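Local coordinates for protein endoglucanase A (Clostridium cellulolyticum, PDB 1EDG) that hydrolyses internal beta-1,4-glucosidic bonds of cellulose as the catalytic domain of a family 5 endoglucanase, at residues K64-N76 against F355-D369. Sequence-based numbering, arbitrary orientation.
Sequences KQMIDAIKQKGFN and FDRRSCQFKFPEIID
With CG1 beside the backbone N (chi1 -62°) and a second bend at chi2, I70 lays its CD1 on the ring of F355, whose own CG is turned anti to the backbone N (chi1 178°). I70 CD1 stands 3.7 Å from the F355 ring centroid and 10° off the ring normal, a CH-pi contact over the face. The same methyl also reaches F362 obliquely, with I70 CD1 3.5 Å from F362 CZ, while CD1 of F355 sits above the centre of the F362 ring. A69 CB touches CE1 and CZ of F355, and one turn earlier M66 extends past R357, crossing it at about a right angle with M66 SD 3.6 Å from R357 CG. R357 NH2 hydrogen-bonds to T38 OG1. Next to M66, C360 SG lies 3.3 Å from Q65 CG. In this closed eight-stranded TIM barrel, helix 64-73 follows the first barrel strand and precedes the second in the chain, and the hairpin 355-362, with its G1 bulge at C360 and Q361 facing D356, comes after the eighth, strand 336-339, which neighbours strand 32-34 in the closed sheet. A Schellman motif ends the helix at G74, after which F75 CE2 meets I368 CD1 at 3.6 Å. The aliphatic part of K73 runs past F362 and over I368 to a salt bridge, K73 NZ to D369 OD1 at 2.8 Å, on the syn lone pair. A water accepting from K73 NZ donates to D369 OD2, an oxygen also hydrogen-bonded to Y2 OH.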
loop_
_atom_site.group_PDB
_atom_site.type_symbol
_atom_site.label_atom_id
_atom_site.label_comp_id
_atom_site.label_asym_id
_atom_site.label_seq_id
_atom_site.Cartn_x
_atom_site.Cartn_y
_atom_site.Cartn_z
ATOM N N LYS A 64 15.628 3.606 14.016
ATOM C CA LYS A 64 15.576 4.937 13.407
ATOM C C LYS A 64 16.571 5.045 12.244
ATOM O O LYS A 64 16.255 5.627 11.199
ATOM C CB LYS A 64 15.881 6.002 14.466
ATOM C CG LYS A 64 15.984 7.450 13.974
ATOM C CD LYS A 64 14.634 8.091 13.754
ATOM C CE LYS A 64 14.694 9.606 13.945
ATOM N NZ LYS A 64 15.622 10.289 13.001
ATOM N N GLN A 65 17.763 4.475 12.420
ATOM C CA GLN A 65 18.797 4.510 11.382
ATOM C C GLN A 65 18.290 3.951 10.051
ATOM O O GLN A 65 18.609 4.489 8.992
ATOM C CB GLN A 65 20.064 3.772 11.848
ATOM C CG GLN A 65 21.010 3.269 10.728
ATOM C CD GLN A 65 21.800 4.364 9.984
ATOM O OE1 GLN A 65 21.254 5.397 9.569
ATOM N NE2 GLN A 65 23.090 4.109 9.773
ATOM N N MET A 66 17.484 2.894 10.107
ATOM C CA MET A 66 16.932 2.293 8.899
ATOM C C MET A 66 16.097 3.318 8.134
ATOM O O MET A 66 16.261 3.481 6.919
ATOM C CB MET A 66 16.051 1.091 9.247
ATOM C CG MET A 66 16.802 -0.138 9.715
ATOM S SD MET A 66 15.661 -1.437 10.232
ATOM C CE MET A 66 16.761 -2.467 11.208
ATOM N N ILE A 67 15.216 4.008 8.858
ATOM C CA ILE A 67 14.333 5.020 8.283
ATOM C C ILE A 67 15.149 6.212 7.761
ATOM O O ILE A 67 14.833 6.775 6.705
ATOM C CB ILE A 67 13.254 5.493 9.317
ATOM C CG1 ILE A 67 12.444 4.293 9.831
ATOM C CG2 ILE A 67 12.307 6.515 8.691
ATOM C CD1 ILE A 67 11.820 3.441 8.735
ATOM N N ASP A 68 16.207 6.583 8.484
ATOM C CA ASP A 68 17.067 7.687 8.058
ATOM C C ASP A 68 17.629 7.377 6.667
ATOM O O ASP A 68 17.676 8.249 5.793
ATOM C CB ASP A 68 18.247 7.875 9.023
ATOM C CG ASP A 68 17.839 8.438 10.373
ATOM O OD1 ASP A 68 16.724 8.991 10.514
ATOM O OD2 ASP A 68 18.665 8.334 11.305
ATOM N N ALA A 69 18.057 6.133 6.471
ATOM C CA ALA A 69 18.624 5.694 5.205
ATOM C C ALA A 69 17.612 5.753 4.057
ATOM O O ALA A 69 17.944 6.164 2.937
ATOM C CB ALA A 69 19.181 4.297 5.345
ATOM N N ILE A 70 16.381 5.337 4.339
ATOM C CA ILE A 70 15.311 5.345 3.344
ATOM C C ILE A 70 15.071 6.775 2.855
ATOM O O ILE A 70 14.996 7.024 1.647
ATOM C CB ILE A 70 13.996 4.764 3.940
ATOM C CG1 ILE A 70 14.199 3.300 4.348
ATOM C CG2 ILE A 70 12.837 4.918 2.960
ATOM C CD1 ILE A 70 14.649 2.411 3.222
ATOM N N LYS A 71 14.963 7.711 3.794
ATOM C CA LYS A 71 14.740 9.113 3.456
ATOM C C LYS A 71 15.899 9.674 2.633
ATOM O O LYS A 71 15.691 10.351 1.624
ATOM C CB LYS A 71 14.565 9.953 4.718
ATOM C CG LYS A 71 14.346 11.415 4.405
ATOM C CD LYS A 71 14.227 12.262 5.635
ATOM C CE LYS A 71 13.884 13.689 5.235
ATOM N NZ LYS A 71 12.620 13.745 4.425
ATOM N N GLN A 72 17.118 9.369 3.060
ATOM C CA GLN A 72 18.318 9.831 2.375
ATOM C C GLN A 72 18.318 9.443 0.892
ATOM O O GLN A 72 18.827 10.185 0.053
ATOM C CB GLN A 72 19.558 9.258 3.068
ATOM C CG GLN A 72 20.886 9.746 2.515
ATOM C CD GLN A 72 22.039 8.845 2.923
ATOM O OE1 GLN A 72 22.501 8.017 2.134
ATOM N NE2 GLN A 72 22.493 8.981 4.167
ATOM N N LYS A 73 17.737 8.291 0.570
ATOM C CA LYS A 73 17.679 7.829 -0.811
ATOM C C LYS A 73 16.743 8.647 -1.695
ATOM O O LYS A 73 16.926 8.701 -2.915
ATOM C CB LYS A 73 17.262 6.361 -0.873
ATOM C CG LYS A 73 18.375 5.421 -1.263
ATOM C CD LYS A 73 18.996 5.806 -2.596
ATOM C CE LYS A 73 20.063 4.811 -2.998
ATOM N NZ LYS A 73 21.036 5.403 -3.951
ATOM N N GLY A 74 15.721 9.250 -1.099
ATOM C CA GLY A 74 14.785 10.035 -1.885
ATOM C C GLY A 74 13.322 9.727 -1.609
ATOM O O GLY A 74 12.440 10.444 -2.087
ATOM N N PHE A 75 13.056 8.656 -0.866
ATOM C CA PHE A 75 11.679 8.297 -0.523
ATOM C C PHE A 75 11.141 9.343 0.449
ATOM O O PHE A 75 11.876 9.804 1.323
ATOM C CB PHE A 75 11.637 6.920 0.159
ATOM C CG PHE A 75 11.981 5.771 -0.751
ATOM C CD1 PHE A 75 11.018 5.214 -1.591
ATOM C CD2 PHE A 75 13.265 5.229 -0.755
ATOM C CE1 PHE A 75 11.330 4.132 -2.423
ATOM C CE2 PHE A 75 13.586 4.155 -1.577
ATOM C CZ PHE A 75 12.621 3.602 -2.414
ATOM N N ASN A 76 9.881 9.742 0.300
ATOM C CA ASN A 76 9.312 10.722 1.225
ATOM C C ASN A 76 8.059 10.194 1.941
ATOM O O ASN A 76 7.417 10.912 2.713
ATOM C CB ASN A 76 9.007 12.048 0.523
ATOM C CG ASN A 76 8.857 13.211 1.505
ATOM O OD1 ASN A 76 9.598 13.306 2.485
ATOM N ND2 ASN A 76 7.908 14.093 1.248
ATOM N N PHE A 355 15.966 -3.236 0.398
ATOM C CA PHE A 355 16.763 -2.565 1.420
ATOM C C PHE A 355 17.239 -3.592 2.448
ATOM O O PHE A 355 16.420 -4.225 3.126
ATOM C CB PHE A 355 15.928 -1.481 2.105
ATOM C CG PHE A 355 16.650 -0.750 3.207
ATOM C CD1 PHE A 355 17.688 0.128 2.918
ATOM C CD2 PHE A 355 16.252 -0.896 4.529
ATOM C CE1 PHE A 355 18.314 0.850 3.928
ATOM C CE2 PHE A 355 16.873 -0.180 5.551
ATOM C CZ PHE A 355 17.905 0.698 5.249
ATOM N N ASP A 356 18.552 -3.791 2.530
ATOM C CA ASP A 356 19.110 -4.734 3.492
ATOM C C ASP A 356 19.098 -4.037 4.845
ATOM O O ASP A 356 19.965 -3.211 5.139
ATOM C CB ASP A 356 20.539 -5.122 3.105
ATOM C CG ASP A 356 21.056 -6.314 3.897
ATOM O OD1 ASP A 356 20.703 -7.459 3.552
ATOM O OD2 ASP A 356 21.814 -6.109 4.863
ATOM N N ARG A 357 18.085 -4.340 5.652
ATOM C CA ARG A 357 17.930 -3.727 6.970
ATOM C C ARG A 357 19.081 -4.018 7.927
ATOM O O ARG A 357 19.342 -3.253 8.856
ATOM C CB ARG A 357 16.579 -4.120 7.583
ATOM C CG ARG A 357 15.435 -3.214 7.115
ATOM C CD ARG A 357 14.260 -3.963 6.493
ATOM N NE ARG A 357 13.246 -4.306 7.478
ATOM C CZ ARG A 357 11.975 -4.603 7.208
ATOM N NH1 ARG A 357 11.495 -4.612 5.968
ATOM N NH2 ARG A 357 11.175 -4.919 8.204
ATOM N N ARG A 358 19.794 -5.105 7.661
ATOM C CA ARG A 358 20.935 -5.513 8.472
ATOM C C ARG A 358 22.083 -4.503 8.347
ATOM O O ARG A 358 22.598 -4.013 9.354
ATOM C CB ARG A 358 21.405 -6.887 8.009
ATOM C CG ARG A 358 22.340 -7.604 8.954
ATOM C CD ARG A 358 22.993 -8.786 8.252
ATOM N NE ARG A 358 22.048 -9.527 7.416
ATOM C CZ ARG A 358 22.066 -9.529 6.083
ATOM N NH1 ARG A 358 22.982 -8.827 5.426
ATOM N NH2 ARG A 358 21.163 -10.229 5.408
ATOM N N SER A 359 22.451 -4.164 7.113
ATOM C CA SER A 359 23.546 -3.228 6.857
ATOM C C SER A 359 23.116 -1.800 6.537
ATOM O O SER A 359 23.960 -0.931 6.307
ATOM C CB SER A 359 24.420 -3.763 5.726
ATOM O OG SER A 359 23.640 -4.104 4.593
ATOM N N CYS A 360 21.807 -1.561 6.534
ATOM C CA CYS A 360 21.241 -0.248 6.231
ATOM C C CYS A 360 21.610 0.302 4.857
ATOM O O CYS A 360 21.920 1.484 4.709
ATOM C CB CYS A 360 21.567 0.777 7.320
ATOM S SG CYS A 360 20.475 0.695 8.760
ATOM N N GLN A 361 21.557 -0.555 3.846
ATOM C CA GLN A 361 21.842 -0.128 2.486
ATOM C C GLN A 361 21.090 -0.993 1.486
ATOM O O GLN A 361 20.736 -2.142 1.775
ATOM C CB GLN A 361 23.346 -0.129 2.196
ATOM C CG GLN A 361 24.012 -1.484 2.213
ATOM C CD GLN A 361 25.502 -1.377 1.969
ATOM O OE1 GLN A 361 25.992 -1.666 0.873
ATOM N NE2 GLN A 361 26.234 -0.939 2.985
ATOM N N PHE A 362 20.799 -0.414 0.328
ATOM C CA PHE A 362 20.074 -1.116 -0.720
ATOM C C PHE A 362 20.943 -2.113 -1.482
ATOM O O PHE A 362 22.072 -1.805 -1.876
ATOM C CB PHE A 362 19.435 -0.111 -1.684
ATOM C CG PHE A 362 18.342 0.714 -1.060
ATOM C CD1 PHE A 362 18.642 1.877 -0.356
ATOM C CD2 PHE A 362 17.011 0.328 -1.178
ATOM C CE1 PHE A 362 17.628 2.645 0.219
ATOM C CE2 PHE A 362 15.991 1.090 -0.607
ATOM C CZ PHE A 362 16.302 2.248 0.091
ATOM N N LYS A 363 20.398 -3.306 -1.696
ATOM C CA LYS A 363 21.094 -4.374 -2.399
ATOM C C LYS A 363 21.044 -4.286 -3.927
ATOM O O LYS A 363 21.941 -4.796 -4.613
ATOM C CB LYS A 363 20.578 -5.733 -1.928
ATOM C CG LYS A 363 21.179 -6.183 -0.608
ATOM C CD LYS A 363 22.594 -6.703 -0.812
ATOM C CE LYS A 363 23.341 -6.871 0.507
ATOM N NZ LYS A 363 23.776 -5.560 1.079
ATOM N N PHE A 364 19.997 -3.665 -4.463
ATOM C CA PHE A 364 19.862 -3.504 -5.916
ATOM C C PHE A 364 19.634 -2.011 -6.111
ATOM O O PHE A 364 18.585 -1.596 -6.608
ATOM C CB PHE A 364 18.651 -4.294 -6.426
ATOM C CG PHE A 364 18.668 -5.747 -6.044
ATOM C CD1 PHE A 364 19.463 -6.655 -6.741
ATOM C CD2 PHE A 364 17.891 -6.211 -4.986
ATOM C CE1 PHE A 364 19.484 -8.010 -6.387
ATOM C CE2 PHE A 364 17.903 -7.556 -4.623
ATOM C CZ PHE A 364 18.698 -8.459 -5.323
ATOM N N PRO A 365 20.651 -1.187 -5.788
ATOM C CA PRO A 365 20.548 0.268 -5.908
ATOM C C PRO A 365 20.130 0.846 -7.257
ATOM O O PRO A 365 19.440 1.863 -7.290
ATOM C CB PRO A 365 21.926 0.752 -5.453
ATOM C CG PRO A 365 22.831 -0.349 -5.883
ATOM C CD PRO A 365 22.046 -1.587 -5.509
ATOM N N GLU A 366 20.513 0.199 -8.356
ATOM C CA GLU A 366 20.153 0.692 -9.689
ATOM C C GLU A 366 18.636 0.745 -9.873
ATOM O O GLU A 366 18.115 1.669 -10.496
ATOM C CB GLU A 366 20.768 -0.167 -10.792
ATOM C CG GLU A 366 22.294 -0.158 -10.840
ATOM C CD GLU A 366 22.933 -1.283 -10.039
ATOM O OE1 GLU A 366 22.274 -1.858 -9.140
ATOM O OE2 GLU A 366 24.105 -1.603 -10.326
ATOM N N ILE A 367 17.930 -0.242 -9.321
ATOM C CA ILE A 367 16.471 -0.282 -9.429
ATOM C C ILE A 367 15.877 0.919 -8.705
ATOM O O ILE A 367 15.080 1.665 -9.274
ATOM C CB ILE A 367 15.877 -1.574 -8.805
ATOM C CG1 ILE A 367 16.299 -2.802 -9.616
ATOM C CG2 ILE A 367 14.347 -1.473 -8.736
ATOM C CD1 ILE A 367 15.900 -4.131 -8.971
ATOM N N ILE A 368 16.314 1.145 -7.470
ATOM C CA ILE A 368 15.771 2.254 -6.695
ATOM C C ILE A 368 16.185 3.643 -7.219
ATOM O O ILE A 368 15.405 4.600 -7.138
ATOM C CB ILE A 368 15.975 2.064 -5.146
ATOM C CG1 ILE A 368 16.929 3.091 -4.569
ATOM C CG2 ILE A 368 16.365 0.633 -4.806
ATOM C CD1 ILE A 368 16.206 4.259 -3.983
ATOM N N ASP A 369 17.377 3.747 -7.805
ATOM C CA ASP A 369 17.819 5.028 -8.362
ATOM C C ASP A 369 16.992 5.357 -9.605
ATOM O O ASP A 369 16.706 6.523 -9.873
ATOM C CB ASP A 369 19.317 5.007 -8.682
ATOM C CG ASP A 369 20.176 5.026 -7.428
ATOM O OD1 ASP A 369 19.664 5.429 -6.361
ATOM O OD2 ASP A 369 21.359 4.634 -7.496
HETATM O O HOH W 1 23.458 4.755 -5.627
#